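Local coordinates for protein transcriptional regulator (AraC-type DNA-binding domain-containing proteins) (Chromobacterium violaceum, PDB 3OIO) that probably binds specific DNA sequences as a transcription factor of the AraC family, this chain being its helix-turn-helix domain, at residues Y55-E58 and L59-R63; S74-Q77 and I78-C82. All blocks are in the same frame, centred on the assembly; numbering follows the deposited sequence. Where two conformers were deposited one is given.

Interaction 1: Y55-E58 and L59-R63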
loop_
_atom_site.group_PDB
_atom_site.type_symbol
_atom_site.label_atom_id
_atom_site.label_comp_id
_atom_site.label_asym_id
_atom_site.label_seq_id
_atom_site.Cartn_x
_atom_site.Cartn_y
_atom_site.Cartn_z
ATOM N N TYR A 55 -1.223 3.698 5.688
ATOM C CA TYR A 55 0.014 3.603 4.924
ATOM C C TYR A 55 0.037 2.255 4.159
ATOM O O TYR A 55 0.470 2.177 3.008
ATOM C CB TYR A 55 1.252 3.744 5.847
ATOM C CG TYR A 55 2.515 3.761 5.053
ATOM C CD1 TYR A 55 3.041 4.951 4.557
ATOM C CD2 TYR A 55 3.150 2.551 4.724
ATOM C CE1 TYR A 55 4.204 4.942 3.758
ATOM C CE2 TYR A 55 4.288 2.523 3.927
ATOM C CZ TYR A 55 4.825 3.722 3.468
ATOM O OH TYR A 55 5.953 3.697 2.675
ATOM N N TYR A 56 -0.432 1.191 4.803
ATOM C CA TYR A 56 -0.454 -0.128 4.140
ATOM C C TYR A 56 -1.332 -0.092 2.875
ATOM O O TYR A 56 -0.979 -0.665 1.825
ATOM C CB TYR A 56 -0.989 -1.188 5.128
ATOM C CG TYR A 56 -0.286 -2.533 5.063
ATOM C CD1 TYR A 56 0.298 -3.002 3.857
ATOM C CD2 TYR A 56 -0.248 -3.365 6.194
ATOM C CE1 TYR A 56 0.954 -4.249 3.815
ATOM C CE2 TYR A 56 0.393 -4.614 6.165
ATOM C CZ TYR A 56 0.968 -5.060 4.977
ATOM O OH TYR A 56 1.567 -6.290 4.982
ATOM N N LEU A 57 -2.453 0.602 2.973
ATOM C CA LEU A 57 -3.315 0.795 1.801
ATOM C C LEU A 57 -2.534 1.574 0.717
ATOM O O LEU A 57 -2.592 1.210 -0.465
ATOM C CB LEU A 57 -4.578 1.555 2.183
ATOM C CG LEU A 57 -5.525 1.856 0.999
ATOM C CD1 LEU A 57 -6.034 0.554 0.317
ATOM C CD2 LEU A 57 -6.724 2.769 1.470
ATOM N N GLU A 58 -1.821 2.640 1.104
ATOM C CA GLU A 58 -1.020 3.368 0.106
ATOM C C GLU A 58 -0.017 2.446 -0.600
ATOM O O GLU A 58 0.189 2.541 -1.807
ATOM C CB GLU A 58 -0.210 4.500 0.744
ATOM C CG GLU A 58 -1.018 5.597 1.377
ATOM C CD GLU A 58 -0.092 6.666 1.959
ATOM O OE1 GLU A 58 0.821 7.128 1.249
ATOM O OE2 GLU A 58 -0.250 7.019 3.146
ATOM N N LEU A 59 0.620 1.581 0.176
ATOM C CA LEU A 59 1.610 0.660 -0.354
ATOM C C LEU A 59 0.956 -0.307 -1.354
ATOM O O LEU A 59 1.462 -0.506 -2.469
ATOM C CB LEU A 59 2.204 -0.074 0.839
ATOM C CG LEU A 59 3.353 -1.034 0.701
ATOM C CD1 LEU A 59 3.886 -1.366 2.105
ATOM C CD2 LEU A 59 2.812 -2.257 -0.004
ATOM N N ARG A 60 -0.186 -0.880 -0.968
ATOM C CA ARG A 60 -0.917 -1.812 -1.842
ATOM C C ARG A 60 -1.405 -1.100 -3.116
ATOM O O ARG A 60 -1.338 -1.687 -4.205
ATOM C CB ARG A 60 -2.092 -2.442 -1.073
ATOM C CG ARG A 60 -1.581 -3.446 0.020
ATOM C CD ARG A 60 -2.631 -3.791 1.132
ATOM N NE ARG A 60 -3.914 -3.965 0.460
ATOM C CZ ARG A 60 -5.078 -3.499 0.877
ATOM N NH1 ARG A 60 -6.145 -3.621 0.057
ATOM N NH2 ARG A 60 -5.172 -2.926 2.095
ATOM N N LEU A 61 -1.848 0.157 -2.983
ATOM C CA LEU A 61 -2.261 0.950 -4.157
ATOM C C LEU A 61 -1.081 1.248 -5.094
ATOM O O LEU A 61 -1.249 1.237 -6.332
ATOM C CB LEU A 61 -2.904 2.274 -3.718
ATOM C CG LEU A 61 -4.332 2.037 -3.172
ATOM C CD1 LEU A 61 -4.809 3.338 -2.491
ATOM C CD2 LEU A 61 -5.394 1.530 -4.236
ATOM N N ASN A 62 0.111 1.515 -4.522
ATOM C CA ASN A 62 1.277 1.693 -5.357
ATOM C C ASN A 62 1.714 0.409 -6.049
ATOM O O ASN A 62 2.174 0.468 -7.203
ATOM C CB ASN A 62 2.425 2.348 -4.557
ATOM C CG ASN A 62 2.297 3.862 -4.558
ATOM O OD1 ASN A 62 2.713 4.540 -5.520
ATOM N ND2 ASN A 62 1.697 4.408 -3.501
ATOM N N ARG A 63 1.587 -0.747 -5.373
ATOM C CA ARG A 63 1.862 -1.994 -6.090
ATOM C C ARG A 63 0.851 -2.143 -7.250
ATOM O O ARG A 63 1.203 -2.579 -8.365
ATOM C CB ARG A 63 1.829 -3.213 -5.141
ATOM C CG ARG A 63 1.974 -4.574 -5.863
ATOM C CD ARG A 63 3.215 -4.755 -6.753
ATOM N NE ARG A 63 4.516 -4.423 -6.162
ATOM C CZ ARG A 63 5.287 -5.273 -5.480
ATOM N NH1 ARG A 63 6.478 -4.876 -5.011
ATOM N NH2 ARG A 63 4.869 -6.517 -5.243
#
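Residues 55-63 make an i to i+4 contact along one helix: the N-terminal half of helix 52-70, the long helix that joins the two helix-turn-helix halves in AraC-type DNA-binding domains. The helical evidence is a run of backbone bonds, among them Arg60 N to Tyr56 O at 2.9 Å and Leu61 N to Leu57 O at 2.8 Å. On one side of the helix Leu57 and Leu61 pack together, CG of Leu57 lying 3.9 Å from CD1 of Leu61, and Phe84 lies against both. Arg60 bends at chi3 (42°), which swings its guanidinium back over Leu57; CD1 of Leu57 sits over one face of that group, 4.0 Å from NH2 of Arg60. NE of Arg60 bonds to the carbonyl of Cys82, and Phe84 adds a cation-pi contact. CD of Arg60 approaches the Tyr56 ring obliquely, 4.1 Å from CD1 of Tyr56; the two side chains cross at about a right angle, ring and guanidinium planes 63° apart. The hydroxyl of Tyr56 is held by Asn19 O and Leu24 N. Leu59, modelled in two conformers, packs on Met16 and Glu17 of helix 7-17. Glu58 O takes two bonds from one residue, from Asn62 N and, at 2.9 Å, from Asn62 ND2; they come from opposite faces of the carbonyl plane, and ND2 stands 44° out of it.

Interaction 2: S74-Q77 and I78-C82; sequences SIVQ and IGLAC. With SO4 (sulfate ion), chain C.
The contact is the N-terminal cap and body of helix 75-81, with a sulfate at its N-terminal end; by family topology this is the first helix of the second helix-turn-helix motif, with helix 87-98 in the place of the recognition helix. Ser74 is the N-cap: its OG accepts from Gln77 N at 3.0 Å, with an N-H...O angle of 162°. A chi1 of 69° sets OG between the backbone N and the carbonyl carbon, facing that amide. The amide straight after the cap, Ile75 N, gives a hydrogen bond of 3.0 Å to O2 of the sulfate, which Arg103 also binds. The ion probably comes from the crystallisation liquor; its place is consistent with the partial positive charge expected at a helix N-terminus. CG1 of Ile75 lies beside the ion, 3.5 Å from O2 of the sulfate. Ile78 N bonds to Ser74 O at 3.1 Å. Side-chain contact within the helix is slight, CG1 of Val76 reaching CD1 of Leu80 at 4.3 Å. Ile75 and Ile78 turn to the core, where they meet Leu68 of helix 52-70 and Phe90 of helix 87-98, while Ile75 also touches Pro102 and Ile78 touches Arg106 of helix 102-107.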
loop_
_atom_site.group_PDB
_atom_site.type_symbol
_atom_site.label_atom_id
_atom_site.label_comp_id
_atom_site.label_asym_id
_atom_site.label_seq_id
_atom_site.Cartn_x
_atom_site.Cartn_y
_atom_site.Cartn_z
ATOM N N SER A 74 -6.453 -8.169 -15.797
ATOM C CA SER A 74 -7.656 -7.353 -15.700
ATOM C C SER A 74 -7.570 -6.426 -14.469
ATOM O O SER A 74 -6.764 -6.651 -13.543
ATOM C CB SER A 74 -8.908 -8.235 -15.632
ATOM O OG SER A 74 -8.972 -8.954 -14.405
ATOM N N ILE A 75 -8.402 -5.387 -14.461
ATOM C CA ILE A 75 -8.515 -4.518 -13.299
ATOM C C ILE A 75 -8.851 -5.386 -12.077
ATOM O O ILE A 75 -8.250 -5.224 -11.005
ATOM C CB ILE A 75 -9.561 -3.377 -13.528
ATOM C CG1 ILE A 75 -9.191 -2.521 -14.750
ATOM C CG2 ILE A 75 -9.731 -2.504 -12.313
ATOM C CD1 ILE A 75 -7.745 -2.121 -14.823
ATOM N N VAL A 76 -9.745 -6.357 -12.260
ATOM C CA VAL A 76 -10.175 -7.232 -11.169
ATOM C C VAL A 76 -9.031 -8.078 -10.607
ATOM O O VAL A 76 -8.864 -8.167 -9.391
ATOM C CB VAL A 76 -11.433 -8.100 -11.550
ATOM C CG1 VAL A 76 -11.812 -9.098 -10.414
ATOM C CG2 VAL A 76 -12.619 -7.166 -11.859
ATOM N N GLN A 77 -8.248 -8.667 -11.503
ATOM C CA GLN A 77 -7.078 -9.467 -11.147
ATOM C C GLN A 77 -6.101 -8.660 -10.297
ATOM O O GLN A 77 -5.603 -9.135 -9.279
ATOM C CB GLN A 77 -6.381 -9.929 -12.428
ATOM C CG GLN A 77 -5.336 -11.027 -12.255
ATOM C CD GLN A 77 -5.026 -11.741 -13.568
ATOM O OE1 GLN A 77 -5.617 -11.447 -14.612
ATOM N NE2 GLN A 77 -4.090 -12.673 -13.519
ATOM N N ILE A 78 -5.829 -7.433 -10.729
ATOM C CA ILE A 78 -4.841 -6.588 -10.072
ATOM C C ILE A 78 -5.375 -6.216 -8.693
ATOM O O ILE A 78 -4.634 -6.257 -7.685
ATOM C CB ILE A 78 -4.506 -5.333 -10.904
ATOM C CG1 ILE A 78 -3.622 -5.751 -12.081
ATOM C CG2 ILE A 78 -3.774 -4.266 -10.038
ATOM C CD1 ILE A 78 -3.561 -4.714 -13.214
ATOM N N GLY A 79 -6.662 -5.875 -8.633
ATOM C CA GLY A 79 -7.273 -5.555 -7.318
ATOM C C GLY A 79 -7.110 -6.735 -6.371
ATOM O O GLY A 79 -6.721 -6.555 -5.217
ATOM N N LEU A 80 -7.383 -7.945 -6.840
ATOM C CA LEU A 80 -7.257 -9.134 -5.958
ATOM C C LEU A 80 -5.809 -9.395 -5.527
ATOM O O LEU A 80 -5.541 -9.714 -4.374
ATOM C CB LEU A 80 -7.811 -10.396 -6.667
ATOM C CG LEU A 80 -9.318 -10.576 -6.702
ATOM C CD1 LEU A 80 -9.693 -11.711 -7.700
ATOM C CD2 LEU A 80 -9.852 -10.925 -5.321
ATOM N N ALA A 81 -4.868 -9.203 -6.446
ATOM C CA ALA A 81 -3.443 -9.395 -6.160
ATOM C C ALA A 81 -2.896 -8.392 -5.157
ATOM O O ALA A 81 -1.837 -8.614 -4.571
ATOM C CB ALA A 81 -2.630 -9.287 -7.477
ATOM N N CYS A 82 -3.596 -7.266 -4.976
ATOM C CA CYS A 82 -3.124 -6.242 -4.065
ATOM C C CYS A 82 -4.008 -6.175 -2.828
ATOM O O CYS A 82 -3.987 -5.178 -2.093
ATOM C CB CYS A 82 -3.033 -4.886 -4.771
ATOM S SG CYS A 82 -1.836 -4.914 -6.104
HETATM S S SO4 C . -10.510 -4.829 -17.833
HETATM O O1 SO4 C . -11.493 -4.524 -16.757
HETATM O O2 SO4 C . -9.129 -4.857 -17.293
HETATM O O3 SO4 C . -10.701 -6.185 -18.388
HETATM O O4 SO4 C . -10.676 -3.791 -18.864
#

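Interactions 1 and 2 follow each other along the chain, on helix 52-70 and then on helix 75-81, with their centres about 13 Å apart. They meet where the second helix ends: Arg60 NE lies 2.8 Å from Cys82 O, a probable hydrogen bond, and Arg63 CG packs 3.8 Å from Cys82 SG. The joint therefore ties the linker helix between the two helix-turn-helix motifs to the first helix of the second one. The sulfate belongs to the opposite end of helix 75-81, by residues 74-75, away from this joint. The centre of interaction 1 lies about 1 Å from the centre of the chain, that of interaction 2 about 14 Å.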